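Local structure of tyrosyl-tRNA synthetase (Pyrococcus horikoshii, 2CYC) at residues 125-130 with 176-181; 296-299 with 304-307; 356-359 with 364-367. The protein probably catalyses the ATP-dependent activation of tyrosine and its transfer to the acceptor end of tRNA(Tyr), acting as a homodimer. One frame throughout, in Å; residues are numbered along the deposited sequence.

Contact 1. Residues 125-130 with 176-181; sequences LEKGDY and IFYQGV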
ATOM      1  N   LEU A 125      -7.544  -7.373  -8.820  1.00 17.96           N
ATOM      2  CA  LEU A 125      -7.374  -6.709  -7.518  1.00 19.63           C
ATOM      3  C   LEU A 125      -8.191  -7.370  -6.399  1.00 21.77           C
ATOM      4  O   LEU A 125      -7.875  -7.229  -5.216  1.00 20.80           O
ATOM      5  CB  LEU A 125      -7.728  -5.217  -7.620  1.00 16.13           C
ATOM      6  CG  LEU A 125      -7.085  -4.461  -8.789  1.00 26.01           C
ATOM      7  CD1 LEU A 125      -7.562  -2.999  -8.800  1.00 21.66           C
ATOM      8  CD2 LEU A 125      -5.571  -4.532  -8.674  1.00 23.16           C
ATOM      9  N   GLU A 126      -9.233  -8.098  -6.781  1.00 22.56           N
ATOM     10  CA  GLU A 126     -10.072  -8.805  -5.817  1.00 29.09           C
ATOM     11  C   GLU A 126      -9.387 -10.088  -5.347  1.00 28.12           C
ATOM     12  O   GLU A 126      -9.979 -10.906  -4.652  1.00 27.52           O
ATOM     13  CB  GLU A 126     -11.446  -9.120  -6.438  1.00 25.03           C
ATOM     14  CG  GLU A 126     -12.407  -7.935  -6.353  1.00 29.62           C
ATOM     15  CD  GLU A 126     -13.596  -8.036  -7.296  1.00 38.08           C
ATOM     16  OE1 GLU A 126     -13.933  -9.162  -7.729  1.00 36.22           O
ATOM     17  OE2 GLU A 126     -14.196  -6.976  -7.592  1.00 41.97           O
ATOM     18  N   LYS A 127      -8.123 -10.255  -5.718  1.00 27.66           N
ATOM     19  CA  LYS A 127      -7.374 -11.437  -5.311  1.00 28.53           C
ATOM     20  C   LYS A 127      -6.249 -11.074  -4.346  1.00 29.02           C
ATOM     21  O   LYS A 127      -5.396 -10.249  -4.660  1.00 27.05           O
ATOM     22  CB  LYS A 127      -6.811 -12.137  -6.547  1.00 32.57           C
ATOM     23  CG  LYS A 127      -7.893 -12.716  -7.433  1.00 38.59           C
ATOM     24  CD  LYS A 127      -7.310 -13.410  -8.643  1.00 48.39           C
ATOM     25  CE  LYS A 127      -8.313 -14.390  -9.226  1.00 59.74           C
ATOM     26  NZ  LYS A 127      -9.650 -13.760  -9.448  1.00 67.21           N
ATOM     27  N   GLY A 128      -6.256 -11.692  -3.167  1.00 25.52           N
ATOM     28  CA  GLY A 128      -5.232 -11.414  -2.178  1.00 21.84           C
ATOM     29  C   GLY A 128      -3.807 -11.737  -2.606  1.00 25.85           C
ATOM     30  O   GLY A 128      -2.868 -11.085  -2.149  1.00 21.38           O
ATOM     31  N   ASP A 129      -3.626 -12.738  -3.469  1.00 23.11           N
ATOM     32  CA  ASP A 129      -2.280 -13.104  -3.906  1.00 22.26           C
ATOM     33  C   ASP A 129      -1.699 -12.006  -4.806  1.00 22.55           C
ATOM     34  O   ASP A 129      -0.482 -11.882  -4.956  1.00 18.44           O
ATOM     35  CB  ASP A 129      -2.289 -14.477  -4.602  1.00 24.59           C
ATOM     36  CG  ASP A 129      -3.118 -14.498  -5.861  1.00 28.69           C
ATOM     37  OD1 ASP A 129      -4.030 -13.659  -6.002  1.00 33.54           O
ATOM     38  OD2 ASP A 129      -2.869 -15.378  -6.714  1.00 40.93           O
ATOM     39  N   TYR A 130      -2.582 -11.199  -5.387  1.00 20.96           N
ATOM     40  CA  TYR A 130      -2.161 -10.068  -6.197  1.00 20.90           C
ATOM     41  C   TYR A 130      -1.532  -9.060  -5.223  1.00 21.66           C
ATOM     42  O   TYR A 130      -0.447  -8.514  -5.466  1.00 17.24           O
ATOM     43  CB  TYR A 130      -3.367  -9.415  -6.871  1.00 17.46           C
ATOM     44  CG  TYR A 130      -3.095  -8.000  -7.349  1.00 22.17           C
ATOM     45  CD1 TYR A 130      -2.560  -7.757  -8.617  1.00 15.24           C
ATOM     46  CD2 TYR A 130      -3.346  -6.902  -6.517  1.00 16.86           C
ATOM     47  CE1 TYR A 130      -2.282  -6.460  -9.048  1.00 13.29           C
ATOM     48  CE2 TYR A 130      -3.069  -5.606  -6.939  1.00 13.98           C
ATOM     49  CZ  TYR A 130      -2.540  -5.392  -8.204  1.00 14.52           C
ATOM     50  OH  TYR A 130      -2.288  -4.105  -8.625  1.00 14.87           O
ATOM     51  N   ILE A 176       1.562  -5.494 -13.868  1.00 15.39           N
ATOM     52  CA  ILE A 176       2.404  -6.055 -14.908  1.00 17.66           C
ATOM     53  C   ILE A 176       2.808  -7.494 -14.600  1.00 15.67           C
ATOM     54  O   ILE A 176       2.596  -8.405 -15.408  1.00 17.26           O
ATOM     55  CB  ILE A 176       3.686  -5.185 -15.118  1.00 22.69           C
ATOM     56  CG1 ILE A 176       3.300  -3.862 -15.794  1.00 18.51           C
ATOM     57  CG2 ILE A 176       4.723  -5.958 -15.946  1.00 15.24           C
ATOM     58  CD1 ILE A 176       4.402  -2.811 -15.816  1.00 10.78           C
ATOM     59  N   PHE A 177       3.371  -7.708 -13.422  1.00 16.65           N
ATOM     60  CA  PHE A 177       3.828  -9.042 -13.067  1.00 21.17           C
ATOM     61  C   PHE A 177       2.727 -10.047 -12.811  1.00 19.69           C
ATOM     62  O   PHE A 177       2.860 -11.209 -13.177  1.00 19.61           O
ATOM     63  CB  PHE A 177       4.791  -8.939 -11.887  1.00 16.57           C
ATOM     64  CG  PHE A 177       6.050  -8.211 -12.240  1.00 19.82           C
ATOM     65  CD1 PHE A 177       7.033  -8.838 -13.013  1.00 22.06           C
ATOM     66  CD2 PHE A 177       6.208  -6.871 -11.912  1.00 15.70           C
ATOM     67  CE1 PHE A 177       8.154  -8.132 -13.461  1.00 23.44           C
ATOM     68  CE2 PHE A 177       7.327  -6.150 -12.356  1.00 16.54           C
ATOM     69  CZ  PHE A 177       8.300  -6.784 -13.135  1.00 18.58           C
ATOM     70  N   TYR A 178       1.623  -9.599 -12.221  1.00 17.88           N
ATOM     71  CA  TYR A 178       0.524 -10.507 -11.941  1.00 19.66           C
ATOM     72  C   TYR A 178      -0.096 -11.086 -13.214  1.00 20.55           C
ATOM     73  O   TYR A 178      -0.518 -12.239 -13.230  1.00 19.99           O
ATOM     74  CB  TYR A 178      -0.564  -9.806 -11.138  1.00 21.96           C
ATOM     75  CG  TYR A 178      -1.555 -10.780 -10.558  1.00 20.14           C
ATOM     76  CD1 TYR A 178      -1.246 -11.510  -9.410  1.00 21.07           C
ATOM     77  CD2 TYR A 178      -2.793 -10.987 -11.163  1.00 17.40           C
ATOM     78  CE1 TYR A 178      -2.148 -12.417  -8.875  1.00 20.80           C
ATOM     79  CE2 TYR A 178      -3.701 -11.890 -10.641  1.00 23.63           C
ATOM     80  CZ  TYR A 178      -3.371 -12.597  -9.493  1.00 24.52           C
ATOM     81  OH  TYR A 178      -4.281 -13.460  -8.946  1.00 27.70           O
ATOM     82  N   GLN A 179      -0.159 -10.287 -14.278  1.00 16.99           N
ATOM     83  CA  GLN A 179      -0.730 -10.749 -15.543  1.00 15.53           C
ATOM     84  C   GLN A 179       0.330 -11.368 -16.469  1.00 16.47           C
ATOM     85  O   GLN A 179       0.022 -11.738 -17.600  1.00 21.48           O
ATOM     86  CB  GLN A 179      -1.417  -9.581 -16.269  1.00 19.51           C
ATOM     87  CG  GLN A 179      -2.451  -8.830 -15.424  1.00 15.51           C
ATOM     88  CD  GLN A 179      -3.062  -7.647 -16.156  1.00 22.39           C
ATOM     89  OE1 GLN A 179      -4.045  -7.786 -16.900  1.00 20.91           O
ATOM     90  NE2 GLN A 179      -2.473  -6.473 -15.961  1.00 17.75           N
ATOM     91  N   GLY A 180       1.567 -11.473 -15.985  1.00 13.71           N
ATOM     92  CA  GLY A 180       2.651 -12.034 -16.782  1.00 14.07           C
ATOM     93  C   GLY A 180       2.996 -11.185 -17.996  1.00 17.71           C
ATOM     94  O   GLY A 180       3.403 -11.706 -19.034  1.00 16.45           O
ATOM     95  N   VAL A 181       2.855  -9.868 -17.871  1.00 16.98           N
ATOM     96  CA  VAL A 181       3.131  -8.966 -18.986  1.00 17.58           C
ATOM     97  C   VAL A 181       4.616  -8.851 -19.371  1.00 19.99           C
ATOM     98  O   VAL A 181       5.454  -8.498 -18.541  1.00 16.80           O
ATOM     99  CB  VAL A 181       2.558  -7.553 -18.683  1.00 22.16           C
ATOM    100  CG1 VAL A 181       2.912  -6.586 -19.792  1.00 15.09           C
ATOM    101  CG2 VAL A 181       1.041  -7.639 -18.528  1.00 12.46           C
TER

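Contact 2. Residues 296-299 with 304-307; sequences IIFR and EFTV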
ATOM      1  N   ILE A 296      -0.384  10.735 -36.909  1.00 22.75           N
ATOM      2  CA  ILE A 296      -1.634  10.116 -37.326  1.00 19.87           C
ATOM      3  C   ILE A 296      -1.615   9.889 -38.836  1.00 21.70           C
ATOM      4  O   ILE A 296      -1.545   8.748 -39.306  1.00 21.35           O
ATOM      5  CB  ILE A 296      -2.869  10.988 -36.940  1.00 18.99           C
ATOM      6  CG1 ILE A 296      -2.937  11.150 -35.411  1.00 14.40           C
ATOM      7  CG2 ILE A 296      -4.154  10.334 -37.445  1.00 21.99           C
ATOM      8  CD1 ILE A 296      -4.159  11.923 -34.907  1.00 14.20           C
ATOM      9  N   ILE A 297      -1.629  10.981 -39.595  1.00 20.51           N
ATOM     10  CA  ILE A 297      -1.649  10.899 -41.054  1.00 20.17           C
ATOM     11  C   ILE A 297      -0.466  10.145 -41.680  1.00 20.62           C
ATOM     12  O   ILE A 297      -0.658   9.356 -42.604  1.00 20.31           O
ATOM     13  CB  ILE A 297      -1.778  12.318 -41.659  1.00 21.91           C
ATOM     14  CG1 ILE A 297      -3.078  12.957 -41.140  1.00 22.37           C
ATOM     15  CG2 ILE A 297      -1.774  12.247 -43.189  1.00 17.27           C
ATOM     16  CD1 ILE A 297      -3.322  14.394 -41.585  1.00 27.01           C
ATOM     17  N   PHE A 298       0.748  10.380 -41.190  1.00 14.17           N
ATOM     18  CA  PHE A 298       1.913   9.672 -41.724  1.00 26.86           C
ATOM     19  C   PHE A 298       2.387   8.594 -40.759  1.00 26.92           C
ATOM     20  O   PHE A 298       3.589   8.349 -40.622  1.00 24.20           O
ATOM     21  CB  PHE A 298       3.070  10.641 -42.026  1.00 23.31           C
ATOM     22  CG  PHE A 298       2.791  11.550 -43.178  1.00 28.76           C
ATOM     23  CD1 PHE A 298       2.187  12.786 -42.976  1.00 30.64           C
ATOM     24  CD2 PHE A 298       3.032  11.125 -44.482  1.00 31.35           C
ATOM     25  CE1 PHE A 298       1.819  13.584 -44.053  1.00 28.28           C
ATOM     26  CE2 PHE A 298       2.666  11.913 -45.566  1.00 30.80           C
ATOM     27  CZ  PHE A 298       2.055  13.145 -45.350  1.00 35.80           C
ATOM     28  N   ARG A 299       1.436   7.967 -40.074  1.00 28.54           N
ATOM     29  CA  ARG A 299       1.767   6.905 -39.141  1.00 34.30           C
ATOM     30  C   ARG A 299       2.538   5.860 -39.927  1.00 34.31           C
ATOM     31  O   ARG A 299       3.544   5.341 -39.467  1.00 37.93           O
ATOM     32  CB  ARG A 299       0.501   6.279 -38.565  1.00 32.96           C
ATOM     33  CG  ARG A 299       0.801   5.144 -37.618  1.00 30.11           C
ATOM     34  CD  ARG A 299      -0.452   4.718 -36.932  1.00 32.36           C
ATOM     35  NE  ARG A 299      -1.376   4.050 -37.837  1.00 36.67           N
ATOM     36  CZ  ARG A 299      -1.399   2.737 -38.035  1.00 35.31           C
ATOM     37  NH1 ARG A 299      -0.542   1.953 -37.395  1.00 28.59           N
ATOM     38  NH2 ARG A 299      -2.303   2.208 -38.848  1.00 42.27           N
ATOM     39  N   GLU A 304      -0.230   8.651 -49.091  1.00 41.02           N
ATOM     40  CA  GLU A 304      -0.607   9.783 -49.915  1.00 41.77           C
ATOM     41  C   GLU A 304      -1.546  10.705 -49.159  1.00 37.50           C
ATOM     42  O   GLU A 304      -2.646  10.306 -48.779  1.00 33.97           O
ATOM     43  CB  GLU A 304      -1.275   9.307 -51.210  1.00 46.57           C
ATOM     44  CG  GLU A 304      -0.295   8.909 -52.310  1.00 56.78           C
ATOM     45  CD  GLU A 304      -0.997   8.413 -53.565  1.00 62.17           C
ATOM     46  OE1 GLU A 304      -1.970   9.064 -54.000  1.00 59.43           O
ATOM     47  OE2 GLU A 304      -0.575   7.375 -54.120  1.00 70.69           O
ATOM     48  N   PHE A 305      -1.089  11.930 -48.919  1.00 33.85           N
ATOM     49  CA  PHE A 305      -1.903  12.931 -48.237  1.00 34.32           C
ATOM     50  C   PHE A 305      -1.975  14.150 -49.152  1.00 29.57           C
ATOM     51  O   PHE A 305      -0.968  14.824 -49.390  1.00 28.83           O
ATOM     52  CB  PHE A 305      -1.293  13.322 -46.886  1.00 29.98           C
ATOM     53  CG  PHE A 305      -2.103  14.353 -46.140  1.00 28.28           C
ATOM     54  CD1 PHE A 305      -3.457  14.136 -45.874  1.00 24.53           C
ATOM     55  CD2 PHE A 305      -1.518  15.542 -45.710  1.00 26.12           C
ATOM     56  CE1 PHE A 305      -4.224  15.093 -45.189  1.00 27.37           C
ATOM     57  CE2 PHE A 305      -2.276  16.512 -45.019  1.00 28.60           C
ATOM     58  CZ  PHE A 305      -3.633  16.283 -44.760  1.00 20.57           C
ATOM     59  N   THR A 306      -3.167  14.420 -49.665  1.00 26.93           N
ATOM     60  CA  THR A 306      -3.366  15.535 -50.581  1.00 34.79           C
ATOM     61  C   THR A 306      -4.065  16.749 -49.986  1.00 31.89           C
ATOM     62  O   THR A 306      -5.093  16.625 -49.330  1.00 36.56           O
ATOM     63  CB  THR A 306      -4.190  15.090 -51.824  1.00 33.22           C
ATOM     64  OG1 THR A 306      -3.490  14.050 -52.512  1.00 33.00           O
ATOM     65  CG2 THR A 306      -4.402  16.264 -52.784  1.00 30.56           C
ATOM     66  N   VAL A 307      -3.487  17.922 -50.219  1.00 32.79           N
ATOM     67  CA  VAL A 307      -4.078  19.177 -49.768  1.00 29.65           C
ATOM     68  C   VAL A 307      -4.606  19.841 -51.037  1.00 31.22           C
ATOM     69  O   VAL A 307      -3.825  20.227 -51.912  1.00 27.75           O
ATOM     70  CB  VAL A 307      -3.037  20.105 -49.106  1.00 30.78           C
ATOM     71  CG1 VAL A 307      -3.684  21.451 -48.752  1.00 22.39           C
ATOM     72  CG2 VAL A 307      -2.470  19.441 -47.852  1.00 29.25           C
TER

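Contact 3. Residues 356-359 with 364-367; sequences RYFE and PLEL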
ATOM      1  N   ARG A 356     -20.511   6.406 -36.617  1.00 21.81           N
ATOM      2  CA  ARG A 356     -21.637   5.564 -37.008  1.00 28.71           C
ATOM      3  C   ARG A 356     -22.026   4.590 -35.903  1.00 30.68           C
ATOM      4  O   ARG A 356     -23.211   4.353 -35.675  1.00 29.08           O
ATOM      5  CB  ARG A 356     -21.339   4.794 -38.302  1.00 29.58           C
ATOM      6  CG  ARG A 356     -21.666   5.603 -39.561  1.00 38.20           C
ATOM      7  CD  ARG A 356     -21.629   4.772 -40.846  1.00 43.80           C
ATOM      8  NE  ARG A 356     -20.281   4.361 -41.242  1.00 45.78           N
ATOM      9  CZ  ARG A 356     -19.754   3.164 -40.991  1.00 47.96           C
ATOM     10  NH1 ARG A 356     -18.516   2.881 -41.390  1.00 32.92           N
ATOM     11  NH2 ARG A 356     -20.470   2.248 -40.347  1.00 52.38           N
ATOM     12  N   TYR A 357     -21.040   4.031 -35.212  1.00 24.33           N
ATOM     13  CA  TYR A 357     -21.352   3.096 -34.149  1.00 25.63           C
ATOM     14  C   TYR A 357     -22.077   3.793 -33.004  1.00 28.16           C
ATOM     15  O   TYR A 357     -23.138   3.342 -32.557  1.00 22.48           O
ATOM     16  CB  TYR A 357     -20.087   2.413 -33.611  1.00 24.59           C
ATOM     17  CG  TYR A 357     -20.400   1.487 -32.454  1.00 27.27           C
ATOM     18  CD1 TYR A 357     -20.505   1.981 -31.157  1.00 31.85           C
ATOM     19  CD2 TYR A 357     -20.705   0.144 -32.674  1.00 29.88           C
ATOM     20  CE1 TYR A 357     -20.922   1.175 -30.111  1.00 33.41           C
ATOM     21  CE2 TYR A 357     -21.120  -0.681 -31.626  1.00 30.76           C
ATOM     22  CZ  TYR A 357     -21.233  -0.152 -30.347  1.00 33.32           C
ATOM     23  OH  TYR A 357     -21.695  -0.927 -29.305  1.00 31.99           O
ATOM     24  N   PHE A 358     -21.519   4.899 -32.526  1.00 24.82           N
ATOM     25  CA  PHE A 358     -22.161   5.578 -31.422  1.00 24.27           C
ATOM     26  C   PHE A 358     -23.482   6.214 -31.801  1.00 26.19           C
ATOM     27  O   PHE A 358     -24.304   6.500 -30.938  1.00 29.48           O
ATOM     28  CB  PHE A 358     -21.208   6.587 -30.793  1.00 18.46           C
ATOM     29  CG  PHE A 358     -20.120   5.937 -29.981  1.00 23.80           C
ATOM     30  CD1 PHE A 358     -18.808   5.884 -30.451  1.00 22.03           C
ATOM     31  CD2 PHE A 358     -20.419   5.333 -28.757  1.00 22.49           C
ATOM     32  CE1 PHE A 358     -17.802   5.239 -29.709  1.00 27.93           C
ATOM     33  CE2 PHE A 358     -19.426   4.687 -28.006  1.00 25.95           C
ATOM     34  CZ  PHE A 358     -18.113   4.641 -28.485  1.00 24.08           C
ATOM     35  N   GLU A 359     -23.699   6.417 -33.093  1.00 27.23           N
ATOM     36  CA  GLU A 359     -24.949   6.997 -33.551  1.00 24.72           C
ATOM     37  C   GLU A 359     -26.053   5.944 -33.501  1.00 25.97           C
ATOM     38  O   GLU A 359     -27.197   6.249 -33.162  1.00 27.59           O
ATOM     39  CB  GLU A 359     -24.781   7.531 -34.973  1.00 28.05           C
ATOM     40  CG  GLU A 359     -24.276   8.974 -35.011  1.00 33.69           C
ATOM     41  CD  GLU A 359     -23.709   9.379 -36.364  1.00 40.01           C
ATOM     42  OE1 GLU A 359     -24.045   8.731 -37.377  1.00 42.81           O
ATOM     43  OE2 GLU A 359     -22.931  10.359 -36.414  1.00 42.23           O
ATOM     44  N   PRO A 364     -24.096   4.340 -24.682  1.00 26.54           N
ATOM     45  CA  PRO A 364     -22.788   4.784 -24.187  1.00 24.07           C
ATOM     46  C   PRO A 364     -22.639   6.296 -23.990  1.00 25.38           C
ATOM     47  O   PRO A 364     -22.266   6.753 -22.908  1.00 22.68           O
ATOM     48  CB  PRO A 364     -21.822   4.229 -25.230  1.00 23.77           C
ATOM     49  CG  PRO A 364     -22.486   2.939 -25.645  1.00 23.13           C
ATOM     50  CD  PRO A 364     -23.939   3.376 -25.789  1.00 21.11           C
ATOM     51  N   LEU A 365     -22.933   7.072 -25.023  1.00 22.28           N
ATOM     52  CA  LEU A 365     -22.798   8.516 -24.919  1.00 25.49           C
ATOM     53  C   LEU A 365     -23.827   9.142 -23.982  1.00 29.40           C
ATOM     54  O   LEU A 365     -23.558  10.168 -23.355  1.00 28.39           O
ATOM     55  CB  LEU A 365     -22.862   9.154 -26.311  1.00 24.55           C
ATOM     56  CG  LEU A 365     -21.622   8.846 -27.160  1.00 29.86           C
ATOM     57  CD1 LEU A 365     -21.680   9.627 -28.482  1.00 29.06           C
ATOM     58  CD2 LEU A 365     -20.365   9.222 -26.365  1.00 24.96           C
ATOM     59  N   GLU A 366     -25.004   8.531 -23.881  1.00 31.57           N
ATOM     60  CA  GLU A 366     -26.022   9.050 -22.976  1.00 32.98           C
ATOM     61  C   GLU A 366     -25.487   8.859 -21.553  1.00 32.77           C
ATOM     62  O   GLU A 366     -25.581   9.756 -20.717  1.00 32.26           O
ATOM     63  CB  GLU A 366     -27.346   8.305 -23.174  1.00 37.77           C
ATOM     64  CG  GLU A 366     -27.898   8.471 -24.586  1.00 51.65           C
ATOM     65  CD  GLU A 366     -29.189   7.708 -24.832  1.00 59.98           C
ATOM     66  OE1 GLU A 366     -29.232   6.486 -24.563  1.00 62.43           O
ATOM     67  OE2 GLU A 366     -30.159   8.333 -25.312  1.00 62.08           O
ATOM     68  N   LEU A 367     -24.906   7.693 -21.284  1.00 26.55           N
ATOM     69  CA  LEU A 367     -24.341   7.437 -19.965  1.00 28.33           C
ATOM     70  C   LEU A 367     -23.312   8.523 -19.645  1.00 29.41           C
ATOM     71  O   LEU A 367     -23.353   9.127 -18.575  1.00 29.52           O
ATOM     72  CB  LEU A 367     -23.660   6.065 -19.927  1.00 24.21           C
ATOM     73  CG  LEU A 367     -22.663   5.833 -18.781  1.00 29.76           C
ATOM     74  CD1 LEU A 367     -23.372   5.959 -17.417  1.00 26.86           C
ATOM     75  CD2 LEU A 367     -22.042   4.440 -18.929  1.00 26.00           C
TER
HETATM   76  O   HOH W   1     -23.644   6.425 -27.977  1.00 32.03           O

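Contact 1. Residues 125-130 with 176-181
Tyr178 reaches from the last turn of helix 164-178 to the start of helix 128-138, where its base and ring meet Tyr130 and its hydroxyl meets Asp129. With CG anti to the backbone N (chi1 -167°), the ring is carried across to Tyr130. At its base, Tyr178 CB lies 3.8 Å from Tyr130 CD1, and Tyr178 CG is 3.7 Å from the same ring atom. Farther out, Tyr178 CD1 and CE1 rest against Tyr130 CA, while Tyr130 CB sits over the ring face, 4.0 Å from its centroid, as a CH-pi contact. The rings make a T-shaped stack: Tyr130 turns its edge to the face of Tyr178, with centroids 5.5 Å apart and planes at 78°. At the tip, Tyr178 OH donates to Asp129 OD1 at 3.0 Å, meeting the carboxylate on its syn side but 26° out of its plane. The Lys127 and Tyr178 side chains cross at about a right angle, although the very close approach of Lys127 CD to the hydroxyl is doubtful.

Tyr130 OH is hydrogen-bonded to Asp175 OD1 and to Met171 O, a second-shell geometry consistent with positioning the tyrosine-binding carboxylate. The contact thus clasps two helices of the class I catalytic domain. Past Tyr178, a Schellman motif at Gly180 ends helix 164-178, whose other sides pack on helix 191-200 and, through Ile176, on Tyr37 of strand 36-40.

Contact 2. Residues 296-299 with 304-307
Ile297 and Phe298, at the end of helix 288-297, close over Phe305, the first residue of strand 305-307, which pairs antiparallel with strand 317-319. A short loop joins the helix to this two-stranded sheet, and no hydrogen bond links the two segments. Ile297 comes first and presents both of its branches to one face of the Phe305 ring. Its CG2, anti to the backbone N, stands 3.6 Å above the ring plane, offset toward the rim on the CG side, and makes a CH-pi contact. The longer branch continues along the same face until Ile297 CD1 lies 3.7 Å from Phe305 CZ, so the isoleucine runs the length of the ring from root to tip.

Phe298 follows, where the chain leaves helical geometry. Its ring extends across the Phe305 side chain at about a right angle; the closest contact is with the methylene, and Phe298 CE1 approaches the ring only obliquely. The same ring also packs on Phe322 and Leu325 of helix 322-330, while Phe305 touches Leu325 and Ala342 of helix 336-350, which makes this a buried apolar cluster. At Arg299 the chain turns, its N bonded back to Ile296 O. Phe305 is itself tied into the hairpin by backbone hydrogen bonds with Tyr319. Phe298 CZ, at the far end of its ring, touches Phe305 CB at 3.7 Å.

Contact 3. Residues 356-359 with 364-367
Phe358 packs against Pro364 and Leu365 through a small set of carbon contacts, and this is the close part of the interface. The phenylalanine, with CG beside the backbone N and anti to the carbonyl carbon (chi1 -73°), sends its ring toward the following helix. Pro364 CB comes in at the ring's edge, near its plane, 3.7 Å from Phe358 CE2. Leu365 crosses the same side chain at about a right angle and touches it at two levels: Leu365 CD1 reaches Phe358 CB at 3.8 Å, and Leu365 CG lies 4.0 Å from Phe358 CD2. One face of the ring is taken by its own neighbour, as Tyr357 CD1 sits 4.0 Å above the plane of the Phe358 ring and over its centre. His264 adds an edge-to-face pair with Phe358 and also touches Leu365.

The elements joined are two consecutive helices, 352-360 and 363-370, linked by a two-residue connection near the C-terminus. Pro364 stands in the first turn of the second helix, where a proline, having no N-H to offer, costs no helical hydrogen bond.

The looser, solvent side lies between the backbones, which do not meet directly here; a water bridges them. It donates to Phe358 O at 3.0 Å and accepts from Leu365 N at 3.1 Å, linking a carbonyl late in one helix to an amide early in the next; it also lies in the plane of the Phe358 ring, at its edge. Leu365 remains partly exposed, whereas Phe358 and Pro364 are buried. Tyr357 turns to Val100 and Lys104 of helix 87-108.

The three contacts form a series along the chain and none touches another; the nearest atoms of any two are at least about 16 Å apart. Contact 2 is a buried apolar junction between a helix and a hairpin. Contact 3 is also mostly buried, with one partly exposed leucine; it joins consecutive helices and supplements carbon packing with a water bridge between backbones. Contact 1, on the opposite side of the chain's centre from contact 2, is the more open one; it joins two helices of the catalytic domain and adds a carboxylate bond to its aromatic pairing. Only contact 1 lies close to the bound tyrosine; contacts 2 and 3 are structural packing remote from the annotated sites.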